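Local coordinates for protein oxygen-independent coproporphyrinogen III oxidase (Escherichia coli, PDB 1OLT) that catalyses the anaerobic, S-adenosylmethionine-dependent oxidative decarboxylation of two propionate groups of coproporphyrinogen III to vinyl groups, giving protoporphyrinogen IX in heme biosynthesis, at residues Gln316-Ala328 / Ile332-Tyr346. Numbering follows the deposited sequence. Where two conformers were deposited one is given.
With SAM (S-adenosylmethionine), chain D.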
loop_
_atom_site.group_PDB
_atom_site.type_symbol
_atom_site.label_atom_id
_atom_site.label_comp_id
_atom_site.label_asym_id
_atom_site.label_seq_id
_atom_site.Cartn_x
_atom_site.Cartn_y
_atom_site.Cartn_z
ATOM N N GLN A 316 12.726 3.751 1.999
ATOM C CA GLN A 316 12.861 4.568 3.210
ATOM C C GLN A 316 12.312 3.856 4.453
ATOM O O GLN A 316 11.073 3.878 4.731
ATOM C CB GLN A 316 12.106 5.879 2.997
ATOM C CG GLN A 316 12.606 6.654 1.746
ATOM C CD GLN A 316 12.031 8.089 1.646
ATOM O OE1 GLN A 316 11.716 8.735 2.694
ATOM N NE2 GLN A 316 11.909 8.594 0.411
ATOM N N GLY A 317 13.218 3.230 5.193
ATOM C CA GLY A 317 12.882 2.620 6.469
ATOM C C GLY A 317 13.263 3.518 7.628
ATOM O O GLY A 317 14.018 4.484 7.476
ATOM N N ASP A 318 12.781 3.157 8.810
ATOM C CA ASP A 318 12.989 3.946 10.041
ATOM C C ASP A 318 12.553 5.407 9.819
ATOM O O ASP A 318 13.303 6.327 10.117
ATOM C CB ASP A 318 14.455 3.881 10.590
ATOM C CG ASP A 318 14.800 2.522 11.324
ATOM O OD1 ASP A 318 13.893 1.712 11.668
ATOM O OD2 ASP A 318 15.981 2.194 11.574
ATOM N N THR A 319 11.346 5.604 9.277
ATOM C CA THR A 319 10.700 6.896 9.316
ATOM C C THR A 319 9.488 6.838 10.255
ATOM O O THR A 319 8.897 5.792 10.445
ATOM C CB THR A 319 10.235 7.383 7.903
ATOM O OG1 THR A 319 9.161 6.550 7.429
ATOM C CG2 THR A 319 11.356 7.217 6.894
ATOM N N ASP A 320 9.128 7.986 10.833
ATOM C CA ASP A 320 7.851 8.103 11.464
ATOM C C ASP A 320 6.891 8.545 10.352
ATOM O O ASP A 320 7.251 9.401 9.531
ATOM C CB ASP A 320 7.875 9.143 12.559
ATOM C CG ASP A 320 8.538 8.675 13.817
ATOM O OD1 ASP A 320 8.546 7.472 14.095
ATOM O OD2 ASP A 320 9.082 9.478 14.619
ATOM N N LEU A 321 5.683 7.989 10.351
ATOM C CA LEU A 321 4.688 8.243 9.316
ATOM C C LEU A 321 3.487 8.891 9.979
ATOM O O LEU A 321 2.877 8.299 10.877
ATOM C CB LEU A 321 4.245 6.931 8.689
ATOM C CG LEU A 321 2.902 6.981 7.931
ATOM C CD1 LEU A 321 3.247 7.490 6.652
ATOM C CD2 LEU A 321 2.217 5.558 7.848
ATOM N N LEU A 322 3.192 10.119 9.580
ATOM C CA LEU A 322 2.020 10.816 10.040
ATOM C C LEU A 322 0.940 10.768 8.980
ATOM O O LEU A 322 1.117 11.236 7.840
ATOM C CB LEU A 322 2.331 12.288 10.361
ATOM C CG LEU A 322 1.140 13.106 10.786
ATOM C CD1 LEU A 322 0.543 12.668 12.141
ATOM C CD2 LEU A 322 1.495 14.634 10.810
ATOM N N GLY A 323 -0.212 10.280 9.383
ATOM C CA GLY A 323 -1.319 10.106 8.494
ATOM C C GLY A 323 -2.382 11.139 8.843
ATOM O O GLY A 323 -2.776 11.287 10.023
ATOM N N MET A 324 -2.837 11.870 7.832
ATOM C CA MET A 324 -3.850 12.951 8.015
ATOM C C MET A 324 -5.060 12.630 7.157
ATOM O O MET A 324 -4.932 11.981 6.111
ATOM C CB MET A 324 -3.270 14.286 7.573
ATOM C CG MET A 324 -2.224 14.911 8.507
ATOM S SD MET A 324 -1.052 15.980 7.569
ATOM C CE MET A 324 0.114 14.743 7.029
ATOM N N GLY A 325 -6.239 13.061 7.588
ATOM C CA GLY A 325 -7.479 12.845 6.875
ATOM C C GLY A 325 -8.259 11.610 7.386
ATOM O O GLY A 325 -7.801 10.834 8.255
ATOM N N VAL A 326 -9.469 11.474 6.907
ATOM C CA VAL A 326 -10.350 10.422 7.350
ATOM C C VAL A 326 -9.704 9.032 7.080
ATOM O O VAL A 326 -9.197 8.798 6.007
ATOM C CB VAL A 326 -11.780 10.553 6.641
ATOM C CG1 VAL A 326 -11.722 10.259 5.152
ATOM C CG2 VAL A 326 -12.739 9.629 7.272
ATOM N N SER A 327 -9.728 8.150 8.088
ATOM C CA SER A 327 -9.169 6.805 8.101
ATOM C C SER A 327 -7.650 6.716 8.146
ATOM O O SER A 327 -7.141 5.617 8.277
ATOM C CB SER A 327 -9.669 5.944 6.949
ATOM O OG SER A 327 -8.951 6.169 5.724
ATOM N N ALA A 328 -6.940 7.852 8.110
ATOM C CA ALA A 328 -5.496 7.824 7.989
ATOM C C ALA A 328 -4.825 7.196 9.178
ATOM O O ALA A 328 -5.115 7.514 10.321
ATOM C CB ALA A 328 -4.923 9.180 7.705
ATOM N N ILE A 332 4.232 5.817 14.320
ATOM C CA ILE A 332 5.114 6.766 14.950
ATOM C C ILE A 332 5.636 6.192 16.280
ATOM O O ILE A 332 4.870 5.771 17.107
ATOM C CB ILE A 332 4.368 8.110 15.226
ATOM C CG1 ILE A 332 3.869 8.757 13.905
ATOM C CG2 ILE A 332 5.282 9.090 15.908
ATOM C CD1 ILE A 332 3.048 9.976 14.153
ATOM N N GLY A 333 6.908 6.266 16.505
ATOM C CA GLY A 333 7.472 5.922 17.821
ATOM C C GLY A 333 7.024 4.572 18.434
ATOM O O GLY A 333 6.527 4.546 19.537
ATOM N N ASP A 334 7.100 3.519 17.638
ATOM C CA ASP A 334 6.560 2.204 17.972
ATOM C C ASP A 334 5.065 2.182 18.400
ATOM O O ASP A 334 4.670 1.392 19.272
ATOM C CB ASP A 334 7.463 1.477 18.981
ATOM C CG ASP A 334 8.955 1.513 18.557
ATOM O OD1 ASP A 334 9.348 1.141 17.416
ATOM O OD2 ASP A 334 9.761 2.029 19.261
ATOM N N CYS A 335 4.250 3.041 17.759
ATOM C CA CYS A 335 2.807 3.000 17.930
ATOM C C CYS A 335 2.123 3.100 16.584
ATOM O O CYS A 335 2.690 3.604 15.635
ATOM C CB CYS A 335 2.268 4.135 18.830
ATOM S SG CYS A 335 2.955 4.195 20.464
ATOM N N TYR A 336 0.925 2.548 16.479
ATOM C CA TYR A 336 0.036 2.810 15.370
ATOM C C TYR A 336 -1.174 3.591 15.925
ATOM O O TYR A 336 -1.650 3.321 17.000
ATOM C CB TYR A 336 -0.424 1.529 14.644
ATOM C CG TYR A 336 0.694 0.587 14.191
ATOM C CD1 TYR A 336 1.970 1.073 13.871
ATOM C CD2 TYR A 336 0.485 -0.794 14.080
ATOM C CE1 TYR A 336 3.001 0.226 13.454
ATOM C CE2 TYR A 336 1.525 -1.667 13.674
ATOM C CZ TYR A 336 2.782 -1.141 13.352
ATOM O OH TYR A 336 3.837 -1.958 12.971
ATOM N N ALA A 337 -1.661 4.557 15.151
ATOM C CA ALA A 337 -2.791 5.388 15.521
ATOM C C ALA A 337 -3.597 5.683 14.280
ATOM O O ALA A 337 -3.046 6.019 13.236
ATOM C CB ALA A 337 -2.265 6.686 16.150
ATOM N N GLN A 338 -4.905 5.628 14.390
ATOM C CA GLN A 338 -5.753 5.855 13.231
ATOM C C GLN A 338 -6.784 6.906 13.536
ATOM O O GLN A 338 -7.376 6.914 14.616
ATOM C CB GLN A 338 -6.527 4.586 12.819
ATOM C CG GLN A 338 -7.187 4.650 11.482
ATOM C CD GLN A 338 -7.808 3.325 10.995
ATOM O OE1 GLN A 338 -8.117 2.464 11.803
ATOM N NE2 GLN A 338 -7.978 3.184 9.664
ATOM N N ASN A 339 -6.994 7.760 12.562
ATOM C CA ASN A 339 -8.103 8.704 12.565
ATOM C C ASN A 339 -9.458 8.021 12.365
ATOM O O ASN A 339 -9.565 6.940 11.741
ATOM C CB ASN A 339 -7.901 9.722 11.441
ATOM C CG ASN A 339 -6.881 10.798 11.778
ATOM O OD1 ASN A 339 -6.505 11.011 12.962
ATOM N ND2 ASN A 339 -6.435 11.548 10.705
ATOM N N GLN A 340 -10.491 8.636 12.912
ATOM C CA GLN A 340 -11.902 8.356 12.582
ATOM C C GLN A 340 -12.046 7.951 11.119
ATOM O O GLN A 340 -11.573 8.644 10.229
ATOM C CB GLN A 340 -12.767 9.611 12.894
ATOM C CG GLN A 340 -12.782 10.062 14.358
ATOM C CD GLN A 340 -13.474 9.136 15.325
ATOM O OE1 GLN A 340 -14.175 8.203 14.930
ATOM N NE2 GLN A 340 -13.232 9.360 16.621
ATOM N N LYS A 341 -12.732 6.840 10.890
ATOM C CA LYS A 341 -12.995 6.357 9.561
ATOM C C LYS A 341 -14.304 6.835 8.947
ATOM O O LYS A 341 -14.510 6.680 7.774
ATOM C CB LYS A 341 -12.888 4.811 9.491
ATOM C CG LYS A 341 -14.006 4.014 10.097
ATOM C CD LYS A 341 -13.610 2.483 10.218
ATOM C CE LYS A 341 -13.333 1.824 8.850
ATOM N NZ LYS A 341 -12.454 0.595 8.965
ATOM N N GLU A 342 -15.174 7.423 9.699
ATOM C CA GLU A 342 -16.383 7.973 9.091
ATOM C C GLU A 342 -16.202 9.455 9.056
ATOM O O GLU A 342 -15.827 10.075 10.050
ATOM C CB GLU A 342 -17.591 7.666 9.920
ATOM C CG GLU A 342 -17.454 6.339 10.565
ATOM C CD GLU A 342 -18.494 5.423 10.161
ATOM O OE1 GLU A 342 -18.279 4.722 9.112
ATOM O OE2 GLU A 342 -19.495 5.408 10.933
ATOM N N LEU A 343 -16.554 10.011 7.931
ATOM C CA LEU A 343 -16.335 11.378 7.698
ATOM C C LEU A 343 -16.991 12.324 8.677
ATOM O O LEU A 343 -16.347 13.284 9.095
ATOM C CB LEU A 343 -16.715 11.719 6.242
ATOM C CG LEU A 343 -16.279 13.090 5.780
ATOM C CD1 LEU A 343 -14.766 13.210 5.838
ATOM C CD2 LEU A 343 -16.754 13.327 4.364
ATOM N N LYS A 344 -18.240 12.022 9.076
ATOM C CA LYS A 344 -18.950 12.895 9.966
ATOM C C LYS A 344 -18.236 12.917 11.323
ATOM O O LYS A 344 -18.125 13.979 11.950
ATOM C CB LYS A 344 -20.388 12.435 10.167
ATOM C CG LYS A 344 -21.152 13.267 11.175
ATOM C CD LYS A 344 -22.598 12.658 11.288
ATOM C CE LYS A 344 -23.464 13.389 12.330
ATOM N NZ LYS A 344 -24.509 14.255 11.607
ATOM N N GLN A 345 -17.610 11.845 11.761
ATOM C CA GLN A 345 -16.952 11.942 13.150
ATOM C C GLN A 345 -15.490 12.496 12.941
ATOM O O GLN A 345 -14.947 13.125 13.859
ATOM C CB GLN A 345 -16.901 10.565 13.989
ATOM C CG GLN A 345 -18.349 9.874 14.194
ATOM C CD GLN A 345 -19.162 10.674 15.111
ATOM O OE1 GLN A 345 -20.294 11.050 14.785
ATOM N NE2 GLN A 345 -18.596 10.988 16.269
ATOM N N TYR A 346 -14.866 12.246 11.773
ATOM C CA TYR A 346 -13.646 12.946 11.507
ATOM C C TYR A 346 -13.886 14.479 11.619
ATOM O O TYR A 346 -13.195 15.157 12.331
ATOM C CB TYR A 346 -13.136 12.528 10.100
ATOM C CG TYR A 346 -11.973 13.378 9.618
ATOM C CD1 TYR A 346 -10.672 13.123 10.041
ATOM C CD2 TYR A 346 -12.162 14.432 8.761
ATOM C CE1 TYR A 346 -9.614 13.937 9.638
ATOM C CE2 TYR A 346 -11.103 15.257 8.374
ATOM C CZ TYR A 346 -9.838 15.000 8.806
ATOM O OH TYR A 346 -8.787 15.805 8.412
HETATM N N SAM D . -5.815 -1.627 0.278
HETATM C CA SAM D . -5.954 -2.169 -1.087
HETATM C C SAM D . -6.398 -3.647 -1.073
HETATM O O SAM D . -7.434 -4.060 -1.630
HETATM O OXT SAM D . -5.759 -4.545 -0.484
HETATM C CB SAM D . -4.633 -1.976 -1.878
HETATM C CG SAM D . -4.243 -0.498 -2.199
HETATM S SD SAM D . -2.845 0.154 -1.225
HETATM C CE SAM D . -1.446 -0.064 -2.382
HETATM C "C5'" SAM D . -2.904 1.984 -1.166
HETATM C "C4'" SAM D . -4.148 2.485 -0.449
HETATM O "O4'" SAM D . -4.013 2.098 0.910
HETATM C "C3'" SAM D . -4.297 4.010 -0.420
HETATM O "O3'" SAM D . -4.777 4.513 -1.654
HETATM C "C2'" SAM D . -5.193 4.150 0.780
HETATM O "O2'" SAM D . -6.500 3.763 0.452
HETATM C "C1'" SAM D . -4.594 3.114 1.748
HETATM N N9 SAM D . -3.546 3.670 2.586
HETATM C C8 SAM D . -2.240 3.823 2.280
HETATM N N7 SAM D . -1.600 4.418 3.362
HETATM C C5 SAM D . -2.483 4.624 4.303
HETATM C C6 SAM D . -2.394 5.182 5.548
HETATM N N6 SAM D . -1.260 5.611 6.078
HETATM N N1 SAM D . -3.533 5.263 6.265
HETATM C C2 SAM D . -4.707 4.822 5.785
HETATM N N3 SAM D . -4.817 4.296 4.557
HETATM C C4 SAM D . -3.712 4.191 3.832
#
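Asp320 and Ile332 at one end (CA atoms 4.6 Å apart) and Ser327 and Lys341 at the other (4.1 Å) bring the two segments together; strand 329-332, whose last residue opens the second segment, runs back from the type II turn Gly325-Ala328 and pairs antiparallel with strand 335-339. Backbone bonds fasten the turn: Asn339 N donates to Ala328 O at 2.9 Å, and Ser327 N to Gln340 O. Asn339, with CG beside its own backbone N (chi1 -78°), turns its amide into the bend, and ND2 donates to Gly325 O at 2.9 Å almost in the amide plane. That oxygen also takes the turn's own Ala328 N, on the opposite face of the carbonyl, so two donors grip it; ND2 bonds to Glu92 of helix 80-96 as well. Gln338 stretches out fully, CG anti to N (chi1 -167°), and its NE2 meets Ser327 O at 2.9 Å, while Arg359 binds OE1. Val326 fits CG2 against Gln340 O (3.3 Å) and the start of helix 343-353, with Leu343 CD1 beside its CB. The Tyr346 ring lies with one face under Val326 N, and its hydroxyl bonds to Glu92, which also receives Gly325 N. At the far end Gly333 N approaches Asp320 OD1 from above the carboxylate plane (3.2 Å), whereas OD2 forms a salt bridge with Arg103. Ile332 crosses Asp320 at about a right angle and lays CD1 alongside Leu322 CD1. Strand 320-324 pairs in parallel with strand 53-62 of the radical SAM core; the buried turn beyond it brings Ser327 O and Ala328 CA against the adenine of S-adenosylmethionine, forming with Leu321 part of its binding pocket.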